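Local coordinates for transglutaminase-like domain-containing protein (Streptococcus suis, PDB 4XZ7) that shows transglutaminase activity and acts as an antiphagocytic virulence factor, here represented by a fragment that contains its transglutaminase-like domain, at residues S174-N179 and A243-Y248; K218-Y223 and T269-A274. All blocks are in the same frame, centred on the assembly; numbering follows the deposited sequence.

Contact 1. Residues S174-N179 and A243-Y248; sequences SKYTHN and ADINYY
Asn179 and Ile245 are the pair whose CA atoms come nearest, 8.3 Å apart, too far for main-chain bonding and fitting for a contact made by side chains. It joins helix 170-181 to the capped start of helix 245-251, the latter in the transglutaminase-like part of the chain, and no hydrogen bond crosses between the two segments. Ile245 does the touching with two separate branches. Its CG1 lies anti to the backbone N (chi1 -175°) and the chain stays extended beyond it, which carries CD1 to the other helix: CD1 meets Asn179 CB at 3.9 Å and the Asn179 carbonyl carbon C at 4.0 Å. The second branch, CG2, takes Tyr176; it sits 3.8 Å from Tyr176 CE1, and the two side chains pass at a slant. Asn179 thus offers its aliphatic CB to the isoleucine, while its amide oxygen OD1 is held by Lys182. The second subunit closes round the same spot: its own Tyr176 packs on Ile245, and Ser180 of that subunit hydrogen-bonds Thr177 OG1, so this small apolar patch belongs to the homodimer interface. Just before Ile245 in sequence, Asp244 is the N-cap of helix 245-251. Its OD1 is bound by the hydroxyl of Tyr242 of the second subunit, and its OD2 accepts a weak bond from Asn246 N at 3.2 Å. Asn246 ND2 also donates to the syn lone pair of Asp244 OD2 at 2.9 Å, with OD2 lying 30° out of the Asn246 amide plane.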
ATOM      1  N   SER B 174       5.941   1.878  -4.023  1.00 19.00           N
ATOM      2  CA  SER B 174       5.287   1.061  -5.034  1.00 21.07           C
ATOM      3  C   SER B 174       5.416  -0.436  -4.756  1.00 22.81           C
ATOM      4  O   SER B 174       4.556  -1.230  -5.158  1.00 22.79           O
ATOM      5  CB  SER B 174       5.842   1.414  -6.395  1.00 25.10           C
ATOM      6  OG  SER B 174       5.453   2.744  -6.697  1.00 30.95           O
ATOM      7  N   LYS B 175       6.468  -0.825  -4.044  1.00 19.83           N
ATOM      8  CA  LYS B 175       6.527  -2.205  -3.545  1.00 22.21           C
ATOM      9  C   LYS B 175       5.392  -2.505  -2.558  1.00 24.84           C
ATOM     10  O   LYS B 175       4.818  -3.606  -2.551  1.00 26.33           O
ATOM     11  CB  LYS B 175       7.877  -2.480  -2.884  1.00 18.71           C
ATOM     12  CG  LYS B 175       9.017  -2.550  -3.889  1.00 25.81           C
ATOM     13  CD  LYS B 175      10.352  -2.553  -3.165  1.00 28.90           C
ATOM     14  CE  LYS B 175      11.520  -2.429  -4.140  1.00 35.03           C
ATOM     15  NZ  LYS B 175      12.811  -2.510  -3.387  1.00 43.16           N
ATOM     16  N   TYR B 176       5.074  -1.534  -1.712  1.00 19.84           N
ATOM     17  CA  TYR B 176       3.924  -1.699  -0.840  1.00 21.40           C
ATOM     18  C   TYR B 176       2.629  -1.733  -1.633  1.00 18.71           C
ATOM     19  O   TYR B 176       1.750  -2.497  -1.289  1.00 18.53           O
ATOM     20  CB  TYR B 176       3.866  -0.605   0.216  1.00 21.89           C
ATOM     21  CG  TYR B 176       4.692  -0.967   1.410  1.00 23.74           C
ATOM     22  CD1 TYR B 176       4.160  -1.722   2.442  1.00 21.83           C
ATOM     23  CD2 TYR B 176       6.030  -0.587   1.489  1.00 24.59           C
ATOM     24  CE1 TYR B 176       4.924  -2.073   3.527  1.00 23.92           C
ATOM     25  CE2 TYR B 176       6.799  -0.927   2.580  1.00 28.26           C
ATOM     26  CZ  TYR B 176       6.238  -1.671   3.591  1.00 29.94           C
ATOM     27  OH  TYR B 176       7.004  -2.014   4.680  1.00 40.89           O
ATOM     28  N   THR B 177       2.510  -0.930  -2.689  1.00 23.25           N
ATOM     29  CA  THR B 177       1.302  -1.001  -3.522  1.00 23.94           C
ATOM     30  C   THR B 177       1.104  -2.446  -4.013  1.00 26.86           C
ATOM     31  O   THR B 177       0.023  -3.069  -3.826  1.00 22.34           O
ATOM     32  CB  THR B 177       1.369  -0.050  -4.736  1.00 18.28           C
ATOM     33  OG1 THR B 177       1.661   1.283  -4.299  1.00 19.66           O
ATOM     34  CG2 THR B 177       0.029  -0.023  -5.460  1.00 21.22           C
ATOM     35  N   HIS B 178       2.163  -2.984  -4.616  1.00 25.96           N
ATOM     36  CA  HIS B 178       2.107  -4.356  -5.113  1.00 26.54           C
ATOM     37  C   HIS B 178       1.734  -5.382  -4.040  1.00 25.20           C
ATOM     38  O   HIS B 178       0.809  -6.186  -4.240  1.00 23.74           O
ATOM     39  CB  HIS B 178       3.426  -4.793  -5.733  1.00 25.04           C
ATOM     40  CG  HIS B 178       3.440  -6.249  -6.084  1.00 25.37           C
ATOM     41  ND1 HIS B 178       2.598  -6.784  -7.032  1.00 24.87           N
ATOM     42  CD2 HIS B 178       4.146  -7.288  -5.577  1.00 25.73           C
ATOM     43  CE1 HIS B 178       2.800  -8.088  -7.111  1.00 31.16           C
ATOM     44  NE2 HIS B 178       3.737  -8.418  -6.241  1.00 29.68           N
ATOM     45  N   ASN B 179       2.439  -5.363  -2.911  1.00 16.59           N
ATOM     46  CA  ASN B 179       2.158  -6.370  -1.880  1.00 26.33           C
ATOM     47  C   ASN B 179       0.759  -6.187  -1.290  1.00 24.83           C
ATOM     48  O   ASN B 179       0.117  -7.151  -0.872  1.00 24.94           O
ATOM     49  CB  ASN B 179       3.212  -6.337  -0.769  1.00 24.97           C
ATOM     50  CG  ASN B 179       4.541  -6.977  -1.192  1.00 30.80           C
ATOM     51  OD1 ASN B 179       4.569  -8.034  -1.832  1.00 25.65           O
ATOM     52  ND2 ASN B 179       5.651  -6.329  -0.826  1.00 25.59           N
ATOM     53  N   ALA B 243       1.929  -1.874  13.604  1.00 41.24           N
ATOM     54  CA  ALA B 243       1.283  -2.048  12.300  1.00 39.13           C
ATOM     55  C   ALA B 243       2.237  -2.718  11.322  1.00 39.93           C
ATOM     56  O   ALA B 243       3.386  -2.285  11.172  1.00 37.71           O
ATOM     57  CB  ALA B 243       0.810  -0.714  11.744  1.00 33.33           C
ATOM     58  N   ASP B 244       1.754  -3.772  10.659  1.00 38.19           N
ATOM     59  CA  ASP B 244       2.607  -4.601   9.815  1.00 31.61           C
ATOM     60  C   ASP B 244       1.796  -5.367   8.762  1.00 34.32           C
ATOM     61  O   ASP B 244       0.969  -6.216   9.096  1.00 29.10           O
ATOM     62  CB  ASP B 244       3.396  -5.568  10.704  1.00 28.80           C
ATOM     63  CG  ASP B 244       4.362  -6.422   9.930  1.00 38.48           C
ATOM     64  OD1 ASP B 244       4.610  -7.571  10.372  1.00 40.79           O
ATOM     65  OD2 ASP B 244       4.869  -5.954   8.891  1.00 38.13           O
ATOM     66  N   ILE B 245       2.036  -5.058   7.489  1.00 24.57           N
ATOM     67  CA  ILE B 245       1.368  -5.736   6.387  1.00 19.91           C
ATOM     68  C   ILE B 245       1.703  -7.245   6.426  1.00 18.99           C
ATOM     69  O   ILE B 245       0.887  -8.099   6.033  1.00 20.62           O
ATOM     70  CB  ILE B 245       1.771  -5.105   5.010  1.00 20.75           C
ATOM     71  CG1 ILE B 245       0.972  -5.738   3.861  1.00 24.20           C
ATOM     72  CG2 ILE B 245       3.257  -5.301   4.730  1.00 14.10           C
ATOM     73  CD1 ILE B 245       1.348  -5.177   2.500  1.00 21.85           C
ATOM     74  N   ASN B 246       2.880  -7.572   6.953  1.00 20.20           N
ATOM     75  CA  ASN B 246       3.297  -8.978   7.096  1.00 15.10           C
ATOM     76  C   ASN B 246       2.361  -9.796   7.998  1.00 15.62           C
ATOM     77  O   ASN B 246       2.283 -11.019   7.875  1.00 15.97           O
ATOM     78  CB  ASN B 246       4.719  -9.060   7.631  1.00 27.90           C
ATOM     79  CG  ASN B 246       5.743  -8.556   6.635  1.00 34.83           C
ATOM     80  OD1 ASN B 246       5.843  -9.063   5.513  1.00 42.37           O
ATOM     81  ND2 ASN B 246       6.504  -7.548   7.037  1.00 24.31           N
ATOM     82  N   TYR B 247       1.653  -9.129   8.906  1.00 18.96           N
ATOM     83  CA  TYR B 247       0.650  -9.826   9.708  1.00 18.03           C
ATOM     84  C   TYR B 247      -0.438 -10.408   8.801  1.00 16.59           C
ATOM     85  O   TYR B 247      -0.835 -11.585   8.916  1.00 17.05           O
ATOM     86  CB  TYR B 247       0.013  -8.901  10.751  1.00 16.39           C
ATOM     87  CG  TYR B 247      -1.137  -9.571  11.475  1.00 22.55           C
ATOM     88  CD1 TYR B 247      -0.909 -10.443  12.534  1.00 19.12           C
ATOM     89  CD2 TYR B 247      -2.443  -9.360  11.071  1.00 23.69           C
ATOM     90  CE1 TYR B 247      -1.966 -11.074  13.184  1.00 17.96           C
ATOM     91  CE2 TYR B 247      -3.497  -9.984  11.699  1.00 28.48           C
ATOM     92  CZ  TYR B 247      -3.261 -10.835  12.754  1.00 27.10           C
ATOM     93  OH  TYR B 247      -4.334 -11.438  13.362  1.00 28.56           O
ATOM     94  N   TYR B 248      -0.893  -9.587   7.873  1.00 16.39           N
ATOM     95  CA  TYR B 248      -1.941 -10.002   6.961  1.00 20.09           C
ATOM     96  C   TYR B 248      -1.403 -11.038   5.976  1.00 18.31           C
ATOM     97  O   TYR B 248      -2.095 -12.012   5.655  1.00 19.64           O
ATOM     98  CB  TYR B 248      -2.525  -8.767   6.255  1.00 26.43           C
ATOM     99  CG  TYR B 248      -2.967  -7.770   7.295  1.00 26.09           C
ATOM    100  CD1 TYR B 248      -4.008  -8.076   8.146  1.00 27.69           C
ATOM    101  CD2 TYR B 248      -2.298  -6.570   7.481  1.00 30.69           C
ATOM    102  CE1 TYR B 248      -4.405  -7.215   9.130  1.00 32.46           C
ATOM    103  CE2 TYR B 248      -2.699  -5.679   8.474  1.00 30.20           C
ATOM    104  CZ  TYR B 248      -3.754  -6.021   9.296  1.00 30.71           C
ATOM    105  OH  TYR B 248      -4.190  -5.177  10.296  1.00 36.95           O
TER

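Contact 2. Residues K218-Y223 and T269-A274; sequences KAFVQY and TTAARA
Phe220 reaches from helix 213-227 and lays one face of its ring against Ala274 of helix 264-277. The evidence for a CH-pi contact is direct: Ala274 CB stands 3.8 Å from the centroid of the Phe220 ring, 27° off the normal. That offset brings the methyl toward the far rim, so that Phe220 CZ is its nearest atom at 3.4 Å, with Phe220 CE2 next at 3.6 Å from the same Ala274 CB; the packing here is tight. The first torsion explains the reach, since CG lies anti to the backbone N (chi1 -176°) and the ring projects outward from its own helix. Such reach is needed, because the axes of the two short segments stay 10.9 Å apart at their closest and run nearly antiparallel, with 151° between their N-to-C directions. Both helices belong to the helical part of the transglutaminase-like domain, a papain-like fold in which a core helix packs on a beta-sheet; Thr269 and Ala272 of 269-274 rest on strand 282-288 in just this way. One turn before Ala274, Ala271 supplies a second point of support, its CA 3.8 Å from Phe220 CE2 and approaching the ring obliquely. Thr270 contributes at the margin, its CG2 methyl 4.4 Å from Phe220 CZ, while its hydroxyl OG1 makes a weak hydrogen bond to Gly266 O in its own helix. Small residues at 271 and 274 thus let the ring come close to the backbone of the helix. Neighbouring Arg273 extends to other parts of the chain, where its guanidinium group is gripped by several acceptors: NH2 forms a salt bridge with Asp195 and a hydrogen bond with Phe376 O, and NH1 binds Leu374 O.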
ATOM      1  N   LYS B 218      -4.433 -35.277  13.288  1.00 34.70           N
ATOM      2  CA  LYS B 218      -3.059 -35.352  13.777  1.00 40.33           C
ATOM      3  C   LYS B 218      -2.084 -35.271  12.600  1.00 32.69           C
ATOM      4  O   LYS B 218      -1.182 -34.421  12.565  1.00 31.69           O
ATOM      5  CB  LYS B 218      -2.855 -36.650  14.580  1.00 34.38           C
ATOM      6  CG  LYS B 218      -1.618 -36.707  15.453  1.00 51.12           C
ATOM      7  CD  LYS B 218      -1.360 -38.144  15.958  1.00 58.74           C
ATOM      8  CE  LYS B 218      -2.534 -38.716  16.758  1.00 64.83           C
ATOM      9  NZ  LYS B 218      -2.607 -38.190  18.158  1.00 72.98           N
ATOM     10  N   ALA B 219      -2.312 -36.128  11.613  1.00 35.34           N
ATOM     11  CA  ALA B 219      -1.456 -36.204  10.437  1.00 35.97           C
ATOM     12  C   ALA B 219      -1.382 -34.879   9.670  1.00 32.02           C
ATOM     13  O   ALA B 219      -0.286 -34.413   9.323  1.00 35.01           O
ATOM     14  CB  ALA B 219      -1.945 -37.308   9.520  1.00 34.57           C
ATOM     15  N   PHE B 220      -2.534 -34.272   9.392  1.00 31.70           N
ATOM     16  CA  PHE B 220      -2.506 -33.025   8.619  1.00 30.53           C
ATOM     17  C   PHE B 220      -1.807 -31.879   9.381  1.00 29.35           C
ATOM     18  O   PHE B 220      -0.935 -31.186   8.842  1.00 30.16           O
ATOM     19  CB  PHE B 220      -3.912 -32.588   8.216  1.00 30.52           C
ATOM     20  CG  PHE B 220      -3.913 -31.367   7.351  1.00 35.74           C
ATOM     21  CD1 PHE B 220      -3.590 -31.460   6.009  1.00 29.47           C
ATOM     22  CD2 PHE B 220      -4.190 -30.119   7.888  1.00 31.52           C
ATOM     23  CE1 PHE B 220      -3.568 -30.331   5.212  1.00 33.22           C
ATOM     24  CE2 PHE B 220      -4.164 -28.991   7.107  1.00 27.55           C
ATOM     25  CZ  PHE B 220      -3.849 -29.088   5.771  1.00 31.44           C
ATOM     26  N   VAL B 221      -2.218 -31.697  10.630  1.00 35.39           N
ATOM     27  CA  VAL B 221      -1.680 -30.672  11.510  1.00 31.11           C
ATOM     28  C   VAL B 221      -0.161 -30.780  11.610  1.00 31.49           C
ATOM     29  O   VAL B 221       0.558 -29.786  11.439  1.00 27.20           O
ATOM     30  CB  VAL B 221      -2.306 -30.784  12.916  1.00 37.26           C
ATOM     31  CG1 VAL B 221      -1.533 -29.955  13.924  1.00 47.83           C
ATOM     32  CG2 VAL B 221      -3.746 -30.356  12.874  1.00 37.56           C
ATOM     33  N   GLN B 222       0.323 -31.997  11.855  1.00 33.70           N
ATOM     34  CA  GLN B 222       1.756 -32.215  12.007  1.00 33.31           C
ATOM     35  C   GLN B 222       2.491 -31.958  10.699  1.00 30.47           C
ATOM     36  O   GLN B 222       3.568 -31.344  10.686  1.00 32.10           O
ATOM     37  CB  GLN B 222       2.046 -33.634  12.506  1.00 35.42           C
ATOM     38  CG  GLN B 222       3.432 -33.778  13.134  1.00 47.70           C
ATOM     39  CD  GLN B 222       3.599 -32.959  14.423  1.00 53.61           C
ATOM     40  OE1 GLN B 222       4.246 -31.905  14.426  1.00 54.30           O
ATOM     41  NE2 GLN B 222       3.031 -33.455  15.524  1.00 53.33           N
ATOM     42  N   TYR B 223       1.914 -32.409   9.590  1.00 32.48           N
ATOM     43  CA  TYR B 223       2.558 -32.149   8.301  1.00 35.22           C
ATOM     44  C   TYR B 223       2.728 -30.655   8.001  1.00 27.41           C
ATOM     45  O   TYR B 223       3.823 -30.183   7.626  1.00 36.31           O
ATOM     46  CB  TYR B 223       1.772 -32.780   7.160  1.00 35.71           C
ATOM     47  CG  TYR B 223       2.462 -32.560   5.832  1.00 31.32           C
ATOM     48  CD1 TYR B 223       2.139 -31.477   5.022  1.00 28.26           C
ATOM     49  CD2 TYR B 223       3.454 -33.427   5.405  1.00 35.65           C
ATOM     50  CE1 TYR B 223       2.782 -31.265   3.832  1.00 38.89           C
ATOM     51  CE2 TYR B 223       4.091 -33.235   4.212  1.00 38.88           C
ATOM     52  CZ  TYR B 223       3.755 -32.152   3.431  1.00 41.01           C
ATOM     53  OH  TYR B 223       4.399 -31.963   2.240  1.00 49.30           O
ATOM     54  N   THR B 269      -6.703 -21.219   9.377  1.00 23.24           N
ATOM     55  CA  THR B 269      -7.609 -21.085   8.228  1.00 23.47           C
ATOM     56  C   THR B 269      -7.370 -22.185   7.192  1.00 23.97           C
ATOM     57  O   THR B 269      -8.316 -22.789   6.672  1.00 24.73           O
ATOM     58  CB  THR B 269      -7.457 -19.718   7.556  1.00 22.64           C
ATOM     59  OG1 THR B 269      -7.724 -18.682   8.518  1.00 22.29           O
ATOM     60  CG2 THR B 269      -8.394 -19.599   6.363  1.00 22.96           C
ATOM     61  N   THR B 270      -6.101 -22.463   6.911  1.00 25.55           N
ATOM     62  CA  THR B 270      -5.770 -23.560   6.012  1.00 27.24           C
ATOM     63  C   THR B 270      -6.234 -24.894   6.606  1.00 28.41           C
ATOM     64  O   THR B 270      -6.757 -25.752   5.894  1.00 33.44           O
ATOM     65  CB  THR B 270      -4.262 -23.613   5.737  1.00 29.53           C
ATOM     66  OG1 THR B 270      -3.873 -22.404   5.092  1.00 26.17           O
ATOM     67  CG2 THR B 270      -3.906 -24.806   4.828  1.00 28.62           C
ATOM     68  N   ALA B 271      -6.053 -25.056   7.911  1.00 25.29           N
ATOM     69  CA  ALA B 271      -6.474 -26.288   8.565  1.00 28.84           C
ATOM     70  C   ALA B 271      -7.993 -26.444   8.537  1.00 28.65           C
ATOM     71  O   ALA B 271      -8.494 -27.526   8.279  1.00 29.04           O
ATOM     72  CB  ALA B 271      -5.960 -26.345  10.001  1.00 26.23           C
ATOM     73  N   ALA B 272      -8.725 -25.364   8.800  1.00 29.57           N
ATOM     74  CA  ALA B 272     -10.180 -25.448   8.834  1.00 27.30           C
ATOM     75  C   ALA B 272     -10.688 -25.821   7.456  1.00 35.02           C
ATOM     76  O   ALA B 272     -11.553 -26.709   7.325  1.00 30.23           O
ATOM     77  CB  ALA B 272     -10.800 -24.144   9.302  1.00 30.14           C
ATOM     78  N   ARG B 273     -10.135 -25.162   6.431  1.00 27.07           N
ATOM     79  CA  ARG B 273     -10.522 -25.476   5.053  1.00 34.64           C
ATOM     80  C   ARG B 273     -10.253 -26.949   4.756  1.00 34.81           C
ATOM     81  O   ARG B 273     -11.146 -27.664   4.297  1.00 34.41           O
ATOM     82  CB  ARG B 273      -9.783 -24.591   4.047  1.00 35.64           C
ATOM     83  CG  ARG B 273     -10.264 -24.751   2.618  1.00 40.15           C
ATOM     84  CD  ARG B 273     -11.619 -24.085   2.393  1.00 38.56           C
ATOM     85  NE  ARG B 273     -12.036 -24.173   0.995  1.00 27.80           N
ATOM     86  CZ  ARG B 273     -13.283 -23.986   0.583  1.00 28.38           C
ATOM     87  NH1 ARG B 273     -14.233 -23.689   1.460  1.00 32.23           N
ATOM     88  NH2 ARG B 273     -13.588 -24.102  -0.699  1.00 28.82           N
ATOM     89  N   ALA B 274      -9.034 -27.401   5.041  1.00 28.23           N
ATOM     90  CA  ALA B 274      -8.655 -28.807   4.839  1.00 29.14           C
ATOM     91  C   ALA B 274      -9.554 -29.817   5.574  1.00 36.30           C
ATOM     92  O   ALA B 274      -9.886 -30.869   5.034  1.00 35.28           O
ATOM     93  CB  ALA B 274      -7.224 -29.006   5.260  1.00 32.49           C
TER

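In the fold
Contact 1 lies about 9 Å from the centre of the chain and contact 2 about 22 Å, with their own centres 26 Å apart and their nearest atoms about 9 Å apart, so neither supports the other directly. Their segments alternate along the sequence: 218-223 falls between the two halves of contact 1, and 243-248 between those of contact 2. Both reach the second subunit, contact 1 broadly and contact 2 through Thr269, Ala272 and Arg273. Transglutaminases of this papain-like class carry their nucleophilic cysteine at the start of the core helix, here probably the beginning of helix 264-277, so 269-274 of contact 2 follows that start in the same helix.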